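Local coordinates for protein leucine aminopeptidase 2 (Saccharomyces cerevisiae, PDB 2XPZ) that acts as a zinc aminopeptidase that preferentially cleaves di- and tripeptides and has a low epoxide hydrolase activity in vitro, at residues L31-N36 and V163-T168; F167-E172 and Y194-K199; Q145-H150 and P203-G208; L74-V79 and L154-D159. All coordinates share one frame; numbering follows the deposited sequence.

Overall arrangement
All four contacts belong to the N-terminal domain of this M1 peptidase. Contacts 1 and 2 share F167 and T168 and lie about 9 Å apart, centre to centre: strand 165-172 runs between strands 28-40 and 193-199 in one large mixed sheet. Contact 4 joins strand 74-81 of that sheet to the loop leading into 165-172, about 14 Å from the centre of contact 1 and nested inside the loop that contact 1 closes. Contact 3 alternates in sequence with contacts 1 and 4, encloses contact 2, and carries substrate-binding residues 145-147 toward the zinc. F155, F167, A204 and I207 link the contacts through their side chains, so the sheet packs against 203-208, the partner of the substrate-binding loop.

Contact 1 (L31-N36 and V163-T168); sequences LHTDLN and VKSTFT
The ring of H32 meets the hydroxyl of T166 edge-on: ND1 and OG1 lie 2.6 Å apart in the plane of the imidazole, and the bond is nearly straight at 167°. Either atom could be the donor. H32 reaches it because CG stands anti to the backbone N (chi1 179°), which carries the ring across to strand 165-168, about at right angles to the T166 side chain. Replacing H32 with an alanine would probably cost the T166 hydroxyl this partner and leave it freer to turn.

Along the backbones, two sound bonds join the roughly parallel strands. T33 N donates to T166 O at 3.2 Å, and L35 N donates to T168 O at 3.0 Å. The return bond from T168 N to T33 O is weak. At the other end of the pairing a water donates to L31 O and accepts a weak bond from T166 N, bridging the two segments.

On the buried side T33 rests its CB over one face of the F167 ring, 3.9 Å from the centroid, a CH-pi contact. L35 approaches the same ring with CD1, which lies 3.8 Å from CE2. F167 also touches I207. This seam of the large N-terminal sheet therefore has two characters: a polar, partly exposed side where H32 and T166 pair, and a buried, mixed one where T33 CB and L35 CD1 meet an aromatic ring and the T33 hydroxyl lies close to that of S165.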
loop_
_atom_site.group_PDB
_atom_site.type_symbol
_atom_site.label_atom_id
_atom_site.label_comp_id
_atom_site.label_asym_id
_atom_site.label_seq_id
_atom_site.Cartn_x
_atom_site.Cartn_y
_atom_site.Cartn_z
ATOM N N LEU A 31 23.749 0.730 14.022
ATOM C CA LEU A 31 23.427 -0.113 15.159
ATOM C C LEU A 31 22.152 0.333 15.833
ATOM O O LEU A 31 21.475 -0.459 16.480
ATOM C CB LEU A 31 24.582 -0.171 16.157
ATOM C CG LEU A 31 25.800 -0.923 15.631
ATOM C CD1 LEU A 31 26.948 -0.764 16.583
ATOM C CD2 LEU A 31 25.471 -2.379 15.439
ATOM N N HIS A 32 21.808 1.599 15.671
ATOM C CA HIS A 32 20.614 2.126 16.316
ATOM C C HIS A 32 20.403 3.553 15.905
ATOM O O HIS A 32 21.353 4.314 15.786
ATOM C CB HIS A 32 20.742 2.052 17.837
ATOM C CG HIS A 32 19.553 2.596 18.569
ATOM N ND1 HIS A 32 18.394 1.868 18.734
ATOM C CD2 HIS A 32 19.347 3.784 19.172
ATOM C CE1 HIS A 32 17.524 2.593 19.415
ATOM N NE2 HIS A 32 18.070 3.756 19.694
ATOM N N THR A 33 19.146 3.909 15.685
ATOM C CA THR A 33 18.803 5.250 15.244
ATOM C C THR A 33 17.849 5.863 16.259
ATOM O O THR A 33 17.034 5.158 16.860
ATOM C CB THR A 33 18.163 5.242 13.844
ATOM O OG1 THR A 33 18.896 4.369 12.976
ATOM C CG2 THR A 33 18.142 6.645 13.253
ATOM N N ASP A 34 17.976 7.169 16.467
ATOM C CA ASP A 34 17.140 7.886 17.426
ATOM C C ASP A 34 16.664 9.200 16.813
ATOM O O ASP A 34 17.462 9.970 16.285
ATOM C CB ASP A 34 17.903 8.149 18.734
ATOM C CG ASP A 34 17.029 8.783 19.810
ATOM O OD1 ASP A 34 16.190 8.071 20.392
ATOM O OD2 ASP A 34 17.178 9.994 20.089
ATOM N N LEU A 35 15.358 9.438 16.869
ATOM C CA LEU A 35 14.766 10.652 16.322
ATOM C C LEU A 35 14.227 11.547 17.449
ATOM O O LEU A 35 13.382 11.120 18.232
ATOM C CB LEU A 35 13.646 10.293 15.339
ATOM C CG LEU A 35 14.005 9.552 14.045
ATOM C CD1 LEU A 35 12.762 8.898 13.458
ATOM C CD2 LEU A 35 14.672 10.474 13.025
ATOM N N ASN A 36 14.737 12.775 17.552
ATOM C CA ASN A 36 14.182 13.748 18.496
ATOM C C ASN A 36 13.563 14.892 17.732
ATOM O O ASN A 36 14.240 15.848 17.362
ATOM C CB ASN A 36 15.226 14.270 19.477
ATOM C CG ASN A 36 14.600 14.874 20.710
ATOM O OD1 ASN A 36 13.809 14.229 21.395
ATOM N ND2 ASN A 36 14.940 16.121 20.996
ATOM N N VAL A 163 19.386 -1.254 4.681
ATOM C CA VAL A 163 19.797 -0.790 5.999
ATOM C C VAL A 163 18.599 -0.793 6.937
ATOM O O VAL A 163 17.660 -0.013 6.769
ATOM C CB VAL A 163 20.359 0.634 5.958
ATOM C CG1 VAL A 163 20.599 1.135 7.361
ATOM C CG2 VAL A 163 21.643 0.688 5.157
ATOM N N LYS A 164 18.627 -1.677 7.923
ATOM C CA LYS A 164 17.570 -1.719 8.915
ATOM C C LYS A 164 18.165 -1.455 10.295
ATOM O O LYS A 164 19.218 -1.989 10.617
ATOM C CB LYS A 164 16.853 -3.066 8.857
ATOM C CG LYS A 164 16.074 -3.278 7.562
ATOM C CD LYS A 164 14.985 -4.325 7.717
ATOM C CE LYS A 164 15.504 -5.712 7.444
ATOM N NZ LYS A 164 14.386 -6.680 7.385
ATOM N N SER A 165 17.518 -0.606 11.092
ATOM C CA SER A 165 18.002 -0.318 12.445
ATOM C C SER A 165 16.887 -0.147 13.477
ATOM O O SER A 165 15.809 0.371 13.167
ATOM C CB SER A 165 18.935 0.901 12.450
ATOM O OG SER A 165 18.325 2.060 12.982
ATOM N N THR A 166 17.137 -0.595 14.704
ATOM C CA THR A 166 16.154 -0.383 15.743
ATOM C C THR A 166 15.948 1.119 15.841
ATOM O O THR A 166 16.719 1.895 15.288
ATOM C CB THR A 166 16.562 -1.022 17.080
ATOM O OG1 THR A 166 17.765 -0.425 17.565
ATOM C CG2 THR A 166 16.808 -2.486 16.889
ATOM N N PHE A 167 14.888 1.534 16.506
ATOM C CA PHE A 167 14.578 2.955 16.576
ATOM C C PHE A 167 14.045 3.322 17.935
ATOM O O PHE A 167 13.484 2.517 18.651
ATOM C CB PHE A 167 13.504 3.335 15.562
ATOM C CG PHE A 167 14.033 3.867 14.282
ATOM C CD1 PHE A 167 14.328 3.013 13.247
ATOM C CD2 PHE A 167 14.189 5.220 14.092
ATOM C CE1 PHE A 167 14.785 3.498 12.060
ATOM C CE2 PHE A 167 14.650 5.706 12.901
ATOM C CZ PHE A 167 14.943 4.846 11.887
ATOM N N THR A 168 14.174 4.585 18.253
ATOM C CA THR A 168 13.654 5.091 19.490
ATOM C C THR A 168 13.300 6.517 19.068
ATOM O O THR A 168 14.008 7.112 18.273
ATOM C CB THR A 168 14.701 4.829 20.661
ATOM O OG1 THR A 168 14.148 5.153 21.938
ATOM C CG2 THR A 168 15.999 5.544 20.459
HETATM O O HOH W 1 20.020 -2.454 14.661
#

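Contact 2 (F167-E172 and Y194-K199); sequences FTASIE and YRFEQK
With CG beside the backbone N (chi1 -42°), F196 sets its ring in the path of I171, whose own chi1 of -57° brings CG1 beside the backbone N. The two side chains cross at about a right angle, and I171 CD1 comes 3.8 Å from F196 CE2. A169, directly opposite F196, adds its CB more loosely. Farther along the same face, F167 and Q198 touch through their CB atoms at 3.6 Å before their ends diverge; the amide of Q198 leads off to S180 and N280.

On the other face R195 lays its extended chain alongside S170, so that S170 OG sits 3.0 Å above the centre of the guanidinium plane. That places the hydroxyl over a flat face and off the N-H directions, and no hydrogen bond results.

The backbones form a regular antiparallel ladder. F167, A169 and I171 each make a hydrogen-bonded pair, with Q198, F196 and Y194 respectively, six bonds in all. The bond from F196 N to A169 O is 2.8 Å long.

Strand 165-172 is flanked across its other edge by strand 28-40, while F179 of strand 177-179 packs on A169, I171 and F196 from the neighbouring small sheet.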
loop_
_atom_site.group_PDB
_atom_site.type_symbol
_atom_site.label_atom_id
_atom_site.label_comp_id
_atom_site.label_asym_id
_atom_site.label_seq_id
_atom_site.Cartn_x
_atom_site.Cartn_y
_atom_site.Cartn_z
ATOM N N PHE A 167 14.888 1.534 16.506
ATOM C CA PHE A 167 14.578 2.955 16.576
ATOM C C PHE A 167 14.045 3.322 17.935
ATOM O O PHE A 167 13.484 2.517 18.651
ATOM C CB PHE A 167 13.504 3.335 15.562
ATOM C CG PHE A 167 14.033 3.867 14.282
ATOM C CD1 PHE A 167 14.328 3.013 13.247
ATOM C CD2 PHE A 167 14.189 5.220 14.092
ATOM C CE1 PHE A 167 14.785 3.498 12.060
ATOM C CE2 PHE A 167 14.650 5.706 12.901
ATOM C CZ PHE A 167 14.943 4.846 11.887
ATOM N N THR A 168 14.174 4.585 18.253
ATOM C CA THR A 168 13.654 5.091 19.490
ATOM C C THR A 168 13.300 6.517 19.068
ATOM O O THR A 168 14.008 7.112 18.273
ATOM C CB THR A 168 14.701 4.829 20.661
ATOM O OG1 THR A 168 14.148 5.153 21.938
ATOM C CG2 THR A 168 15.999 5.544 20.459
ATOM N N ALA A 169 12.147 7.033 19.472
ATOM C CA ALA A 169 11.724 8.324 18.931
ATOM C C ALA A 169 10.995 9.175 19.952
ATOM O O ALA A 169 10.045 8.712 20.586
ATOM C CB ALA A 169 10.844 8.134 17.708
ATOM N N SER A 170 11.440 10.423 20.086
ATOM C CA SER A 170 10.806 11.423 20.932
ATOM C C SER A 170 10.247 12.493 20.033
ATOM O O SER A 170 10.993 13.230 19.405
ATOM C CB SER A 170 11.831 12.062 21.864
ATOM O OG SER A 170 12.190 11.162 22.893
ATOM N N ILE A 171 8.932 12.576 19.971
ATOM C CA ILE A 171 8.278 13.530 19.098
ATOM C C ILE A 171 7.397 14.440 19.932
ATOM O O ILE A 171 6.575 13.965 20.720
ATOM C CB ILE A 171 7.426 12.816 18.021
ATOM C CG1 ILE A 171 8.296 11.860 17.221
ATOM C CG2 ILE A 171 6.754 13.824 17.107
ATOM C CD1 ILE A 171 7.539 10.722 16.644
ATOM N N GLU A 172 7.585 15.747 19.769
ATOM C CA GLU A 172 6.789 16.743 20.485
ATOM C C GLU A 172 5.785 17.406 19.545
ATOM O O GLU A 172 6.088 17.666 18.382
ATOM C CB GLU A 172 7.688 17.803 21.127
ATOM C CG GLU A 172 6.995 18.607 22.208
ATOM C CD GLU A 172 7.184 20.101 22.054
ATOM O OE1 GLU A 172 7.813 20.535 21.065
ATOM O OE2 GLU A 172 6.693 20.844 22.928
ATOM N N TYR A 194 5.805 12.795 23.055
ATOM C CA TYR A 194 5.486 11.366 22.917
ATOM C C TYR A 194 6.733 10.557 22.603
ATOM O O TYR A 194 7.560 10.977 21.791
ATOM C CB TYR A 194 4.428 11.135 21.834
ATOM C CG TYR A 194 3.192 11.959 22.053
ATOM C CD1 TYR A 194 2.061 11.414 22.632
ATOM C CD2 TYR A 194 3.169 13.299 21.704
ATOM C CE1 TYR A 194 0.931 12.191 22.843
ATOM C CE2 TYR A 194 2.057 14.076 21.910
ATOM C CZ TYR A 194 0.944 13.526 22.482
ATOM O OH TYR A 194 -0.155 14.328 22.687
ATOM N N ARG A 195 6.856 9.397 23.245
ATOM C CA ARG A 195 8.068 8.575 23.163
ATOM C C ARG A 195 7.761 7.143 22.763
ATOM O O ARG A 195 6.903 6.494 23.349
ATOM C CB ARG A 195 8.844 8.609 24.498
ATOM C CG ARG A 195 9.847 9.765 24.595
ATOM C CD ARG A 195 10.250 10.110 26.008
ATOM N NE ARG A 195 10.921 11.406 26.034
ATOM C CZ ARG A 195 12.233 11.570 25.899
ATOM N NH1 ARG A 195 13.019 10.511 25.743
ATOM N NH2 ARG A 195 12.757 12.791 25.923
ATOM N N PHE A 196 8.472 6.651 21.762
ATOM C CA PHE A 196 8.219 5.314 21.254
ATOM C C PHE A 196 9.493 4.494 21.070
ATOM O O PHE A 196 10.592 5.034 20.931
ATOM C CB PHE A 196 7.520 5.405 19.910
ATOM C CG PHE A 196 6.464 6.447 19.843
ATOM C CD1 PHE A 196 5.154 6.124 20.099
ATOM C CD2 PHE A 196 6.779 7.740 19.490
ATOM C CE1 PHE A 196 4.183 7.060 20.014
ATOM C CE2 PHE A 196 5.809 8.688 19.399
ATOM C CZ PHE A 196 4.507 8.353 19.665
ATOM N N GLU A 197 9.321 3.179 21.050
ATOM C CA GLU A 197 10.408 2.256 20.786
ATOM C C GLU A 197 10.043 1.348 19.631
ATOM O O GLU A 197 8.951 0.784 19.602
ATOM C CB GLU A 197 10.648 1.379 22.004
ATOM C CG GLU A 197 11.718 1.888 22.918
ATOM C CD GLU A 197 11.984 0.964 24.076
ATOM O OE1 GLU A 197 11.144 0.087 24.364
ATOM O OE2 GLU A 197 13.046 1.124 24.698
ATOM N N GLN A 198 10.962 1.206 18.684
ATOM C CA GLN A 198 10.882 0.157 17.674
ATOM C C GLN A 198 11.981 -0.866 17.945
ATOM O O GLN A 198 13.116 -0.678 17.522
ATOM C CB GLN A 198 11.051 0.739 16.274
ATOM C CG GLN A 198 10.833 -0.282 15.187
ATOM C CD GLN A 198 9.569 -1.057 15.419
ATOM O OE1 GLN A 198 9.577 -2.110 16.045
ATOM N NE2 GLN A 198 8.460 -0.524 14.940
ATOM N N LYS A 199 11.636 -1.934 18.666
ATOM C CA LYS A 199 12.592 -2.953 19.130
ATOM C C LYS A 199 13.079 -3.893 18.030
ATOM O O LYS A 199 14.078 -4.598 18.198
ATOM C CB LYS A 199 11.977 -3.787 20.259
ATOM C CG LYS A 199 11.952 -3.104 21.601
ATOM C CD LYS A 199 11.219 -3.941 22.635
ATOM C CE LYS A 199 9.866 -4.396 22.105
ATOM N NZ LYS A 199 9.929 -5.772 21.523
#

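Contact 3 (Q145-H150 and P203-G208); sequences QLEAIH and PAYLIG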
loop_
_atom_site.group_PDB
_atom_site.type_symbol
_atom_site.label_atom_id
_atom_site.label_comp_id
_atom_site.label_asym_id
_atom_site.label_seq_id
_atom_site.Cartn_x
_atom_site.Cartn_y
_atom_site.Cartn_z
ATOM N N GLN A 145 4.415 9.849 4.494
ATOM C CA GLN A 145 4.404 8.781 3.499
ATOM C C GLN A 145 5.823 8.638 2.926
ATOM O O GLN A 145 6.232 9.395 2.042
ATOM C CB GLN A 145 3.418 9.124 2.373
ATOM C CG GLN A 145 3.509 8.229 1.158
ATOM C CD GLN A 145 2.987 6.855 1.436
ATOM O OE1 GLN A 145 3.761 5.919 1.628
ATOM N NE2 GLN A 145 1.664 6.722 1.491
ATOM N N LEU A 146 6.564 7.643 3.383
ATOM C CA LEU A 146 7.994 7.656 3.145
ATOM C C LEU A 146 8.447 6.795 1.958
ATOM O O LEU A 146 9.463 7.096 1.312
ATOM C CB LEU A 146 8.749 7.255 4.421
ATOM C CG LEU A 146 9.273 8.410 5.280
ATOM C CD1 LEU A 146 8.256 9.545 5.394
ATOM C CD2 LEU A 146 9.696 7.929 6.651
ATOM N N GLU A 147 7.725 5.717 1.683
ATOM C CA GLU A 147 8.042 4.861 0.539
ATOM C C GLU A 147 7.938 5.642 -0.774
ATOM O O GLU A 147 6.971 6.381 -0.976
ATOM C CB GLU A 147 7.081 3.670 0.534
ATOM C CG GLU A 147 7.536 2.483 -0.306
ATOM C CD GLU A 147 6.683 1.245 -0.117
ATOM O OE1 GLU A 147 5.452 1.348 -0.044
ATOM O OE2 GLU A 147 7.258 0.149 -0.033
ATOM N N ALA A 148 8.920 5.490 -1.665
ATOM C CA ALA A 148 10.036 4.559 -1.487
ATOM C C ALA A 148 11.334 5.190 -0.977
ATOM O O ALA A 148 12.024 4.582 -0.176
ATOM C CB ALA A 148 10.302 3.800 -2.785
ATOM N N ILE A 149 11.671 6.382 -1.459
ATOM C CA ILE A 149 12.874 7.082 -1.027
ATOM C C ILE A 149 12.555 8.482 -0.518
ATOM O O ILE A 149 13.249 9.441 -0.835
ATOM C CB ILE A 149 13.907 7.219 -2.158
ATOM C CG1 ILE A 149 13.329 8.035 -3.315
ATOM C CG2 ILE A 149 14.376 5.865 -2.618
ATOM C CD1 ILE A 149 14.367 8.516 -4.289
ATOM N N HIS A 150 11.501 8.607 0.274
ATOM C CA HIS A 150 11.131 9.921 0.781
ATOM C C HIS A 150 11.612 10.126 2.199
ATOM O O HIS A 150 11.538 11.229 2.729
ATOM C CB HIS A 150 9.622 10.140 0.703
ATOM C CG HIS A 150 9.116 10.355 -0.686
ATOM N ND1 HIS A 150 9.540 11.408 -1.474
ATOM C CD2 HIS A 150 8.222 9.668 -1.428
ATOM C CE1 HIS A 150 8.931 11.351 -2.640
ATOM N NE2 HIS A 150 8.123 10.304 -2.643
ATOM N N PRO A 203 13.676 -0.589 8.196
ATOM C CA PRO A 203 14.209 0.360 7.219
ATOM C C PRO A 203 13.530 1.693 7.420
ATOM O O PRO A 203 12.454 1.736 8.017
ATOM C CB PRO A 203 13.786 -0.234 5.886
ATOM C CG PRO A 203 12.622 -1.105 6.207
ATOM C CD PRO A 203 12.793 -1.596 7.590
ATOM N N ALA A 204 14.140 2.765 6.932
ATOM C CA ALA A 204 13.619 4.102 7.172
ATOM C C ALA A 204 12.325 4.406 6.413
ATOM O O ALA A 204 11.553 5.249 6.839
ATOM C CB ALA A 204 14.677 5.143 6.869
ATOM N N TYR A 205 12.087 3.739 5.291
ATOM C CA TYR A 205 10.844 3.960 4.549
ATOM C C TYR A 205 9.645 3.448 5.345
ATOM O O TYR A 205 8.504 3.805 5.049
ATOM C CB TYR A 205 10.875 3.335 3.135
ATOM C CG TYR A 205 10.564 1.850 3.081
ATOM C CD1 TYR A 205 9.253 1.383 3.036
ATOM C CD2 TYR A 205 11.584 0.913 3.077
ATOM C CE1 TYR A 205 8.986 0.028 2.994
ATOM C CE2 TYR A 205 11.316 -0.433 3.028
ATOM C CZ TYR A 205 10.032 -0.862 2.985
ATOM O OH TYR A 205 9.817 -2.198 2.959
ATOM N N LEU A 206 9.899 2.616 6.357
ATOM C CA LEU A 206 8.816 2.114 7.198
ATOM C C LEU A 206 8.550 3.036 8.373
ATOM O O LEU A 206 7.553 2.884 9.060
ATOM C CB LEU A 206 9.104 0.699 7.698
ATOM C CG LEU A 206 8.905 -0.437 6.700
ATOM C CD1 LEU A 206 9.120 -1.751 7.403
ATOM C CD2 LEU A 206 7.509 -0.363 6.098
ATOM N N ILE A 207 9.458 3.974 8.613
ATOM C CA ILE A 207 9.259 4.995 9.633
ATOM C C ILE A 207 7.976 5.747 9.322
ATOM O O ILE A 207 7.769 6.233 8.219
ATOM C CB ILE A 207 10.473 5.966 9.727
ATOM C CG1 ILE A 207 11.627 5.294 10.446
ATOM C CG2 ILE A 207 10.120 7.222 10.506
ATOM C CD1 ILE A 207 11.365 5.134 11.907
ATOM N N GLY A 208 7.087 5.819 10.292
ATOM C CA GLY A 208 5.821 6.468 10.050
ATOM C C GLY A 208 5.462 7.310 11.237
ATOM O O GLY A 208 5.561 6.865 12.369
#
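L146 pushes its CD2 branch into the turn formed by 203-208, where it lies 3.0 Å from I207 O and 3.3 Å from A204 O. The same methyl touches I207 CB at 3.7 Å, while L146 CB sits against Y205 O. Next along the chain, E147 runs alongside Y205, both side chains pointing the same way. Its OE2 is 3.5 Å from Y205 CE1, and the carboxylate and ring planes are only 9° apart. An alanine here in place of E147 would take away the carboxylate, and would probably open a gap beside Y205 CE1 and deprive the substrate site of a negative charge.

No hydrogen bond joins the two segments; each is shaped by its own backbone. Residues 204-206 form a short 3-10 turn, with I207 N bonded to A204 O, and the opposing loop is tied by H150 N to L146 O at 2.7 Å and kinked by a cis peptide between E147 and A148. These are loops of the M1 N-terminal domain that reach the zinc centre: Q145, L146 and E147 bind substrate, and the E147 side chain is about 6 Å from the zinc ion.

Behind this layer, L206 CG lies over one face of the Y205 ring, and W317 meets that ring edge-to-face. The Y205 hydroxyl is hydrogen-bonded to N323, next in sequence to the zinc ligand E324, and F385 packs on E147 and A148.

Contact 4 (L74-V79 and L154-D159); sequences LDVQEV and LFPCFD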
loop_
_atom_site.group_PDB
_atom_site.type_symbol
_atom_site.label_atom_id
_atom_site.label_comp_id
_atom_site.label_asym_id
_atom_site.label_seq_id
_atom_site.Cartn_x
_atom_site.Cartn_y
_atom_site.Cartn_z
ATOM N N LEU A 74 16.433 19.103 2.588
ATOM C CA LEU A 74 16.445 19.035 4.048
ATOM C C LEU A 74 17.485 20.015 4.587
ATOM O O LEU A 74 18.590 20.098 4.057
ATOM C CB LEU A 74 16.767 17.605 4.484
ATOM C CG LEU A 74 16.761 17.163 5.945
ATOM C CD1 LEU A 74 15.368 17.150 6.530
ATOM C CD2 LEU A 74 17.372 15.775 6.020
ATOM N N ASP A 75 17.133 20.772 5.623
ATOM C CA ASP A 75 18.076 21.732 6.217
ATOM C C ASP A 75 18.932 21.109 7.320
ATOM O O ASP A 75 18.544 21.108 8.486
ATOM C CB ASP A 75 17.337 22.961 6.762
ATOM C CG ASP A 75 18.270 24.102 7.096
ATOM O OD1 ASP A 75 19.396 24.118 6.565
ATOM O OD2 ASP A 75 17.878 24.987 7.884
ATOM N N VAL A 76 20.088 20.569 6.945
ATOM C CA VAL A 76 21.035 20.050 7.922
ATOM C C VAL A 76 21.741 21.239 8.564
ATOM O O VAL A 76 22.470 21.981 7.906
ATOM C CB VAL A 76 22.057 19.091 7.275
ATOM C CG1 VAL A 76 22.989 18.503 8.316
ATOM C CG2 VAL A 76 21.338 17.981 6.522
ATOM N N GLN A 77 21.500 21.426 9.854
ATOM C CA GLN A 77 21.992 22.594 10.574
ATOM C C GLN A 77 23.350 22.346 11.213
ATOM O O GLN A 77 24.244 23.174 11.126
ATOM C CB GLN A 77 20.975 23.016 11.637
ATOM C CG GLN A 77 19.669 23.529 11.057
ATOM C CD GLN A 77 18.517 23.324 11.996
ATOM O OE1 GLN A 77 18.527 22.406 12.815
ATOM N NE2 GLN A 77 17.513 24.177 11.890
ATOM N N GLU A 78 23.502 21.198 11.854
ATOM C CA GLU A 78 24.750 20.859 12.509
ATOM C C GLU A 78 24.930 19.362 12.580
ATOM O O GLU A 78 23.969 18.609 12.663
ATOM C CB GLU A 78 24.778 21.402 13.937
ATOM C CG GLU A 78 24.829 22.911 14.057
ATOM C CD GLU A 78 24.635 23.378 15.487
ATOM O OE1 GLU A 78 25.305 22.834 16.391
ATOM O OE2 GLU A 78 23.809 24.290 15.708
ATOM N N VAL A 79 26.181 18.939 12.564
ATOM C CA VAL A 79 26.520 17.552 12.812
ATOM C C VAL A 79 27.508 17.510 13.986
ATOM O O VAL A 79 28.228 18.481 14.228
ATOM C CB VAL A 79 27.114 16.901 11.554
ATOM C CG1 VAL A 79 27.351 15.433 11.787
ATOM C CG2 VAL A 79 26.181 17.105 10.385
ATOM N N LEU A 154 12.557 13.424 5.423
ATOM C CA LEU A 154 12.162 13.617 6.810
ATOM C C LEU A 154 13.384 13.778 7.730
ATOM O O LEU A 154 13.394 14.639 8.607
ATOM C CB LEU A 154 11.269 12.473 7.284
ATOM C CG LEU A 154 10.751 12.668 8.704
ATOM C CD1 LEU A 154 9.957 13.956 8.786
ATOM C CD2 LEU A 154 9.912 11.485 9.132
ATOM N N PHE A 155 14.409 12.954 7.511
ATOM C CA PHE A 155 15.655 13.019 8.278
ATOM C C PHE A 155 16.859 12.445 7.500
ATOM O O PHE A 155 16.677 11.612 6.622
ATOM C CB PHE A 155 15.482 12.300 9.614
ATOM C CG PHE A 155 15.248 10.825 9.488
ATOM C CD1 PHE A 155 16.290 9.931 9.665
ATOM C CD2 PHE A 155 13.986 10.333 9.218
ATOM C CE1 PHE A 155 16.082 8.580 9.564
ATOM C CE2 PHE A 155 13.775 8.981 9.110
ATOM C CZ PHE A 155 14.824 8.103 9.281
ATOM N N PRO A 156 18.096 12.900 7.801
ATOM C CA PRO A 156 19.250 12.360 7.075
ATOM C C PRO A 156 19.547 10.941 7.499
ATOM O O PRO A 156 19.557 10.647 8.685
ATOM C CB PRO A 156 20.394 13.280 7.499
ATOM C CG PRO A 156 19.744 14.488 8.048
ATOM C CD PRO A 156 18.498 13.998 8.692
ATOM N N CYS A 157 19.794 10.067 6.534
ATOM C CA CYS A 157 19.965 8.653 6.831
ATOM C C CYS A 157 20.499 7.863 5.634
ATOM O O CYS A 157 20.723 8.413 4.561
ATOM C CB CYS A 157 18.626 8.064 7.287
ATOM S SG CYS A 157 17.262 8.247 6.090
ATOM N N PHE A 158 20.721 6.571 5.843
ATOM C CA PHE A 158 20.956 5.642 4.747
ATOM C C PHE A 158 19.586 5.201 4.243
ATOM O O PHE A 158 18.964 4.288 4.788
ATOM C CB PHE A 158 21.767 4.446 5.241
ATOM C CG PHE A 158 23.017 4.837 5.981
ATOM C CD1 PHE A 158 24.157 5.197 5.289
ATOM C CD2 PHE A 158 23.046 4.865 7.363
ATOM C CE1 PHE A 158 25.308 5.565 5.958
ATOM C CE2 PHE A 158 24.202 5.235 8.038
ATOM C CZ PHE A 158 25.328 5.584 7.331
ATOM N N ASP A 159 19.101 5.888 3.219
ATOM C CA ASP A 159 17.733 5.709 2.767
ATOM C C ASP A 159 17.635 4.554 1.783
ATOM O O ASP A 159 17.434 4.754 0.588
ATOM C CB ASP A 159 17.223 7.003 2.138
ATOM C CG ASP A 159 15.748 6.974 1.891
ATOM O OD1 ASP A 159 15.111 5.970 2.263
ATOM O OD2 ASP A 159 15.230 7.954 1.325
#
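L74 presses one branch hard onto the proline ring of P156: CD2 lies 3.4 Å from CG and equally close to CD, tighter than usual for carbon pairs. The two side chains cross at about a right angle, with L74 sending CG anti to the backbone N (chi1 -176°) toward the loop. Its other branch is more relaxed, CD1 standing 3.8 Å from L154 O.

The grip slackens quickly along strand 74-81. V76 slides past P156 in the opposite direction and approaches only with CG2, 4.1 Å from the same proline CG. The contact is thus dense at the partly exposed L74 and thins toward the buried V76. D75 and Q77 are exposed to solvent and take no part.

P156 has further company in the large mixed sheet, where L69, T71, V50 and F118 touch it from three strands. The side chain of F155, next to it, leaves the backbone away from strand 74-81, and its ring packs on L35 and A204. No hydrogen bond crosses between 74-79 and 154-159, and the tertiary nitrogen of the proline has no proton to offer one. Between these two segments the contact is van der Waals in kind, mostly L74 CD2 against the P156 ring.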